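Local structure of major extracellular endoglucanase (4TUF) at residues Thr206-Ala220 and Arg263-Leu275. The protein hydrolyses internal beta-1,4-glucosidic linkages in cellulose, lichenin and cereal beta-D-glucans, here represented by its glycosyl hydrolase family 5 catalytic domain. Numbering follows the deposited sequence.
With 2HP (dihydrogenphosphate ion), chain I.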
loop_
_atom_site.group_PDB
_atom_site.type_symbol
_atom_site.label_atom_id
_atom_site.label_comp_id
_atom_site.label_asym_id
_atom_site.label_seq_id
_atom_site.Cartn_x
_atom_site.Cartn_y
_atom_site.Cartn_z
ATOM N N THR A 206 -16.915 11.497 11.547
ATOM C CA THR A 206 -16.914 11.213 12.979
ATOM C C THR A 206 -15.488 10.845 13.373
ATOM O O THR A 206 -14.951 9.829 12.923
ATOM C CB THR A 206 -17.877 10.085 13.362
ATOM O OG1 THR A 206 -19.222 10.486 13.073
ATOM C CG2 THR A 206 -17.755 9.766 14.846
ATOM N N ASN A 207 -14.878 11.682 14.203
ATOM C CA ASN A 207 -13.451 11.578 14.483
ATOM C C ASN A 207 -13.088 10.672 15.656
ATOM O O ASN A 207 -13.962 10.173 16.366
ATOM C CB ASN A 207 -12.879 12.971 14.731
ATOM C CG ASN A 207 -12.872 13.824 13.482
ATOM O OD1 ASN A 207 -12.879 13.309 12.361
ATOM N ND2 ASN A 207 -12.853 15.137 13.667
ATOM N N GLY A 208 -11.784 10.468 15.844
ATOM C CA GLY A 208 -11.269 9.648 16.927
ATOM C C GLY A 208 -11.043 8.192 16.550
ATOM O O GLY A 208 -11.878 7.572 15.892
ATOM N N GLY A 209 -9.906 7.645 16.970
ATOM C CA GLY A 209 -9.618 6.237 16.765
ATOM C C GLY A 209 -9.338 5.885 15.319
ATOM O O GLY A 209 -9.647 4.780 14.869
ATOM N N ILE A 210 -8.747 6.826 14.592
ATOM C CA ILE A 210 -8.448 6.627 13.178
ATOM C C ILE A 210 -6.953 6.399 12.945
ATOM O O ILE A 210 -6.114 7.110 13.497
ATOM C CB ILE A 210 -8.912 7.832 12.337
ATOM C CG1 ILE A 210 -10.410 8.069 12.527
ATOM C CG2 ILE A 210 -8.604 7.608 10.877
ATOM C CD1 ILE A 210 -10.960 9.187 11.682
ATOM N N PHE A 211 -6.627 5.395 12.136
ATOM C CA PHE A 211 -5.242 5.118 11.770
ATOM C C PHE A 211 -4.830 5.970 10.578
ATOM O O PHE A 211 -5.681 6.406 9.805
ATOM C CB PHE A 211 -5.050 3.635 11.442
ATOM C CG PHE A 211 -5.182 2.721 12.632
ATOM C CD1 PHE A 211 -4.105 2.493 13.470
ATOM C CD2 PHE A 211 -6.380 2.080 12.902
ATOM C CE1 PHE A 211 -4.221 1.648 14.562
ATOM C CE2 PHE A 211 -6.499 1.232 13.995
ATOM C CZ PHE A 211 -5.421 1.015 14.823
ATOM N N TRP A 212 -3.527 6.202 10.435
ATOM C CA TRP A 212 -2.992 6.978 9.319
ATOM C C TRP A 212 -3.498 6.447 7.980
ATOM O O TRP A 212 -3.421 5.249 7.718
ATOM C CB TRP A 212 -1.465 6.957 9.325
ATOM C CG TRP A 212 -0.829 7.669 10.470
ATOM C CD1 TRP A 212 -1.461 8.305 11.498
ATOM C CD2 TRP A 212 0.576 7.822 10.705
ATOM N NE1 TRP A 212 -0.532 8.836 12.368
ATOM C CE2 TRP A 212 0.725 8.557 11.900
ATOM C CE3 TRP A 212 1.723 7.407 10.024
ATOM C CZ2 TRP A 212 1.974 8.890 12.422
ATOM C CZ3 TRP A 212 2.963 7.734 10.549
ATOM C CH2 TRP A 212 3.078 8.466 11.736
ATOM N N GLY A 213 -4.017 7.340 7.143
ATOM C CA GLY A 213 -4.532 6.958 5.840
ATOM C C GLY A 213 -5.738 6.046 5.936
ATOM O O GLY A 213 -6.034 5.299 5.003
ATOM N N GLY A 214 -6.447 6.112 7.060
ATOM C CA GLY A 214 -7.522 5.172 7.320
ATOM C C GLY A 214 -8.944 5.706 7.239
ATOM O O GLY A 214 -9.893 4.920 7.284
ATOM N N ASN A 215 -9.100 7.026 7.123
ATOM C CA ASN A 215 -10.430 7.636 7.118
ATOM C C ASN A 215 -10.854 8.119 5.739
ATOM O O ASN A 215 -10.200 8.975 5.147
ATOM C CB ASN A 215 -10.487 8.809 8.099
ATOM C CG ASN A 215 -11.900 9.340 8.304
ATOM O OD1 ASN A 215 -12.885 8.680 7.971
ATOM N ND2 ASN A 215 -12.001 10.537 8.863
ATOM N N LEU A 216 -11.963 7.584 5.242
ATOM C CA LEU A 216 -12.478 7.984 3.939
ATOM C C LEU A 216 -13.807 8.738 4.036
ATOM O O LEU A 216 -14.396 9.095 3.010
ATOM C CB LEU A 216 -12.646 6.761 3.045
ATOM C CG LEU A 216 -11.376 6.220 2.403
ATOM C CD1 LEU A 216 -11.700 4.936 1.674
ATOM C CD2 LEU A 216 -10.804 7.250 1.448
ATOM N N GLN A 217 -14.267 8.979 5.262
ATOM C CA GLN A 217 -15.567 9.614 5.494
ATOM C C GLN A 217 -15.827 10.903 4.691
ATOM O O GLN A 217 -16.921 11.063 4.152
ATOM C CB GLN A 217 -15.753 9.914 6.986
ATOM C CG GLN A 217 -16.118 8.719 7.843
ATOM C CD GLN A 217 -15.978 9.023 9.321
ATOM O OE1 GLN A 217 -16.962 9.295 10.008
ATOM N NE2 GLN A 217 -14.744 8.994 9.815
ATOM N N PRO A 218 -14.839 11.823 4.606
ATOM C CA PRO A 218 -15.141 13.079 3.901
ATOM C C PRO A 218 -15.420 12.927 2.398
ATOM O O PRO A 218 -15.878 13.882 1.769
ATOM C CB PRO A 218 -13.875 13.915 4.125
ATOM C CG PRO A 218 -13.276 13.374 5.365
ATOM C CD PRO A 218 -13.531 11.895 5.285
ATOM N N LEU A 219 -15.164 11.749 1.839
ATOM C CA LEU A 219 -15.471 11.479 0.434
ATOM C C LEU A 219 -16.976 11.546 0.161
ATOM O O LEU A 219 -17.413 11.740 -0.973
ATOM C CB LEU A 219 -14.917 10.109 0.030
ATOM C CG LEU A 219 -15.162 9.613 -1.392
ATOM C CD1 LEU A 219 -14.600 10.603 -2.406
ATOM C CD2 LEU A 219 -14.540 8.241 -1.581
ATOM N N ALA A 220 -17.773 11.389 1.208
ATOM C CA ALA A 220 -19.221 11.445 1.058
ATOM C C ALA A 220 -19.697 12.873 0.793
ATOM O O ALA A 220 -20.737 13.082 0.170
ATOM C CB ALA A 220 -19.899 10.878 2.296
ATOM N N ARG A 263 -17.762 2.591 8.979
ATOM C CA ARG A 263 -17.666 4.045 9.056
ATOM C C ARG A 263 -16.441 4.622 8.350
ATOM O O ARG A 263 -16.554 5.568 7.571
ATOM C CB ARG A 263 -17.650 4.495 10.515
ATOM C CG ARG A 263 -17.511 5.993 10.670
ATOM C CD ARG A 263 -18.130 6.473 11.964
ATOM N NE ARG A 263 -17.349 6.085 13.132
ATOM C CZ ARG A 263 -17.880 5.626 14.259
ATOM N NH1 ARG A 263 -19.196 5.488 14.364
ATOM N NH2 ARG A 263 -17.096 5.302 15.279
ATOM N N HIS A 264 -15.263 4.119 8.708
ATOM C CA HIS A 264 -13.994 4.582 8.147
ATOM C C HIS A 264 -13.739 4.312 6.664
ATOM O O HIS A 264 -13.282 5.193 5.955
ATOM C CB HIS A 264 -12.829 4.050 8.976
ATOM C CG HIS A 264 -12.770 4.608 10.361
ATOM N ND1 HIS A 264 -12.035 4.024 11.365
ATOM C CD2 HIS A 264 -13.357 5.693 10.910
ATOM C CE1 HIS A 264 -12.168 4.727 12.472
ATOM N NE2 HIS A 264 -12.967 5.745 12.222
ATOM N N PHE A 265 -14.037 3.110 6.186
ATOM C CA PHE A 265 -13.878 2.833 4.766
ATOM C C PHE A 265 -14.968 2.025 4.099
ATOM O O PHE A 265 -15.187 2.135 2.936
ATOM C CB PHE A 265 -12.520 2.195 4.478
ATOM C CG PHE A 265 -12.270 0.936 5.219
ATOM C CD1 PHE A 265 -11.728 0.972 6.447
ATOM C CD2 PHE A 265 -12.584 -0.266 4.677
ATOM C CE1 PHE A 265 -11.501 -0.171 7.133
ATOM C CE2 PHE A 265 -12.368 -1.420 5.355
ATOM C CZ PHE A 265 -11.825 -1.371 6.587
ATOM N N GLY A 266 -15.598 1.166 4.864
ATOM C CA GLY A 266 -16.429 0.105 4.349
ATOM C C GLY A 266 -17.646 0.541 3.607
ATOM O O GLY A 266 -18.062 -0.046 2.650
ATOM N N GLN A 267 -18.237 1.588 4.106
ATOM C CA GLN A 267 -19.459 2.135 3.522
ATOM C C GLN A 267 -19.285 2.578 2.067
ATOM O O GLN A 267 -20.269 2.813 1.361
ATOM C CB GLN A 267 -19.951 3.316 4.358
ATOM C CG GLN A 267 -18.904 4.405 4.529
ATOM C CD GLN A 267 -19.475 5.685 5.093
ATOM O OE1 GLN A 267 -20.488 6.190 4.613
ATOM N NE2 GLN A 267 -18.828 6.219 6.118
ATOM N N PHE A 268 -18.036 2.695 1.621
ATOM C CA PHE A 268 -17.759 3.135 0.259
ATOM C C PHE A 268 -17.563 1.969 -0.695
ATOM O O PHE A 268 -17.449 2.166 -1.903
ATOM C CB PHE A 268 -16.528 4.041 0.234
ATOM C CG PHE A 268 -16.718 5.323 0.985
ATOM C CD1 PHE A 268 -17.371 6.391 0.400
ATOM C CD2 PHE A 268 -16.264 5.452 2.284
ATOM C CE1 PHE A 268 -17.561 7.566 1.090
ATOM C CE2 PHE A 268 -16.451 6.629 2.979
ATOM C CZ PHE A 268 -17.102 7.686 2.380
ATOM N N ALA A 269 -17.545 0.755 -0.153
ATOM C CA ALA A 269 -17.249 -0.436 -0.951
ATOM C C ALA A 269 -18.281 -0.682 -2.035
ATOM O O ALA A 269 -17.953 -1.210 -3.094
ATOM C CB ALA A 269 -17.143 -1.657 -0.056
ATOM N N GLY A 270 -19.525 -0.299 -1.767
ATOM C CA GLY A 270 -20.622 -0.578 -2.675
ATOM C C GLY A 270 -20.676 0.322 -3.893
ATOM O O GLY A 270 -21.351 0.003 -4.870
ATOM N N THR A 271 -19.966 1.445 -3.846
ATOM C CA THR A 271 -20.000 2.403 -4.950
ATOM C C THR A 271 -18.611 2.736 -5.514
ATOM O O THR A 271 -18.498 3.360 -6.569
ATOM C CB THR A 271 -20.692 3.710 -4.519
ATOM O OG1 THR A 271 -20.045 4.230 -3.352
ATOM C CG2 THR A 271 -22.151 3.452 -4.199
ATOM N N HIS A 272 -17.560 2.320 -4.816
ATOM C CA HIS A 272 -16.196 2.530 -5.292
ATOM C C HIS A 272 -15.386 1.245 -5.261
ATOM O O HIS A 272 -15.570 0.413 -4.376
ATOM C CB HIS A 272 -15.477 3.584 -4.452
ATOM C CG HIS A 272 -16.036 4.964 -4.586
ATOM N ND1 HIS A 272 -17.119 5.403 -3.854
ATOM C CD2 HIS A 272 -15.654 6.009 -5.357
ATOM C CE1 HIS A 272 -17.383 6.657 -4.174
ATOM N NE2 HIS A 272 -16.510 7.048 -5.084
ATOM N N ALA A 273 -14.484 1.085 -6.224
ATOM C CA ALA A 273 -13.491 0.021 -6.147
ATOM C C ALA A 273 -12.657 0.269 -4.906
ATOM O O ALA A 273 -12.119 1.363 -4.731
ATOM C CB ALA A 273 -12.617 -0.014 -7.390
ATOM N N LEU A 274 -12.569 -0.733 -4.036
ATOM C CA LEU A 274 -11.879 -0.563 -2.765
ATOM C C LEU A 274 -11.134 -1.816 -2.328
ATOM O O LEU A 274 -11.600 -2.940 -2.513
ATOM C CB LEU A 274 -12.876 -0.141 -1.684
ATOM C CG LEU A 274 -12.354 0.339 -0.325
ATOM C CD1 LEU A 274 -13.317 1.353 0.271
ATOM C CD2 LEU A 274 -12.155 -0.824 0.642
ATOM N N LEU A 275 -9.958 -1.597 -1.759
ATOM C CA LEU A 275 -9.177 -2.646 -1.126
ATOM C C LEU A 275 -8.309 -2.001 -0.049
ATOM O O LEU A 275 -8.207 -0.778 0.013
ATOM C CB LEU A 275 -8.323 -3.397 -2.156
ATOM C CG LEU A 275 -7.456 -2.623 -3.162
ATOM C CD1 LEU A 275 -6.272 -1.922 -2.516
ATOM C CD2 LEU A 275 -6.964 -3.560 -4.254
HETATM P P 2HP I . -20.600 7.879 -2.219
HETATM O O1 2HP I . -21.518 7.704 -3.408
HETATM O O2 2HP I . -19.789 6.619 -2.035
HETATM O O3 2HP I . -19.672 9.046 -2.465
HETATM O O4 2HP I . -21.408 8.146 -0.971
#
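The imidazole of His264 slots into the bend of the 206-220 loop: Gly208 O and Gln217 NE2 lie at its edge, and Ile210 CG1 comes in obliquely, 3.5 Å from His264 NE2. At the ring of Phe268 the edge receives Gln217 O and Ala220 N, while Leu216 presents its CB 3.8 Å from Phe268 CE2, and Leu219 CB comes obliquely to CE1. Leu219 also lays CD2 over one face of the His272 ring, a CH-pi contact 4.3 Å from the centroid; CG anti to the backbone N (chi1 178°) carries that branch across. Thr206 CG2 sits over one face of the Arg263 guanidinium.

One backbone bond joins the two pieces, Leu216 N to His264 O at 2.8 Å. Beside it, the Gln217 side chain, extended beyond CG, passes at a slant over the Arg263 side chain, with Gln217 OE1 3.4 Å from Arg263 CG and the amide and guanidinium planes 34° apart. The Gln217 carboxamide is held through both its oxygen and its nitrogen: Thr206 N donates to OE1, while NE2 donates to Thr206 O and to Asn215 OD1. That last oxygen also takes Gln217 N from the opposite face of its plane, closing an Asx turn.

The contact fastens the long loop between strands 192-195 and 231-238 of the TIM barrel to the C-terminal end of helix 257-266. Past that end, Thr271 OG1 donates to dihydrogenphosphate O2 (2.7 Å), with the edges of Phe268 and His272 alongside. The chemistry implies a division of labour: three hydrogen bonds hold the buried Gln217 carboxamide and tie Thr206 to Asn215 and Gln217, whereas one backbone hydrogen bond and van der Waals contacts, the apolar ones centred on Leu216, Leu219 and Phe268, bind that loop to its neighbour.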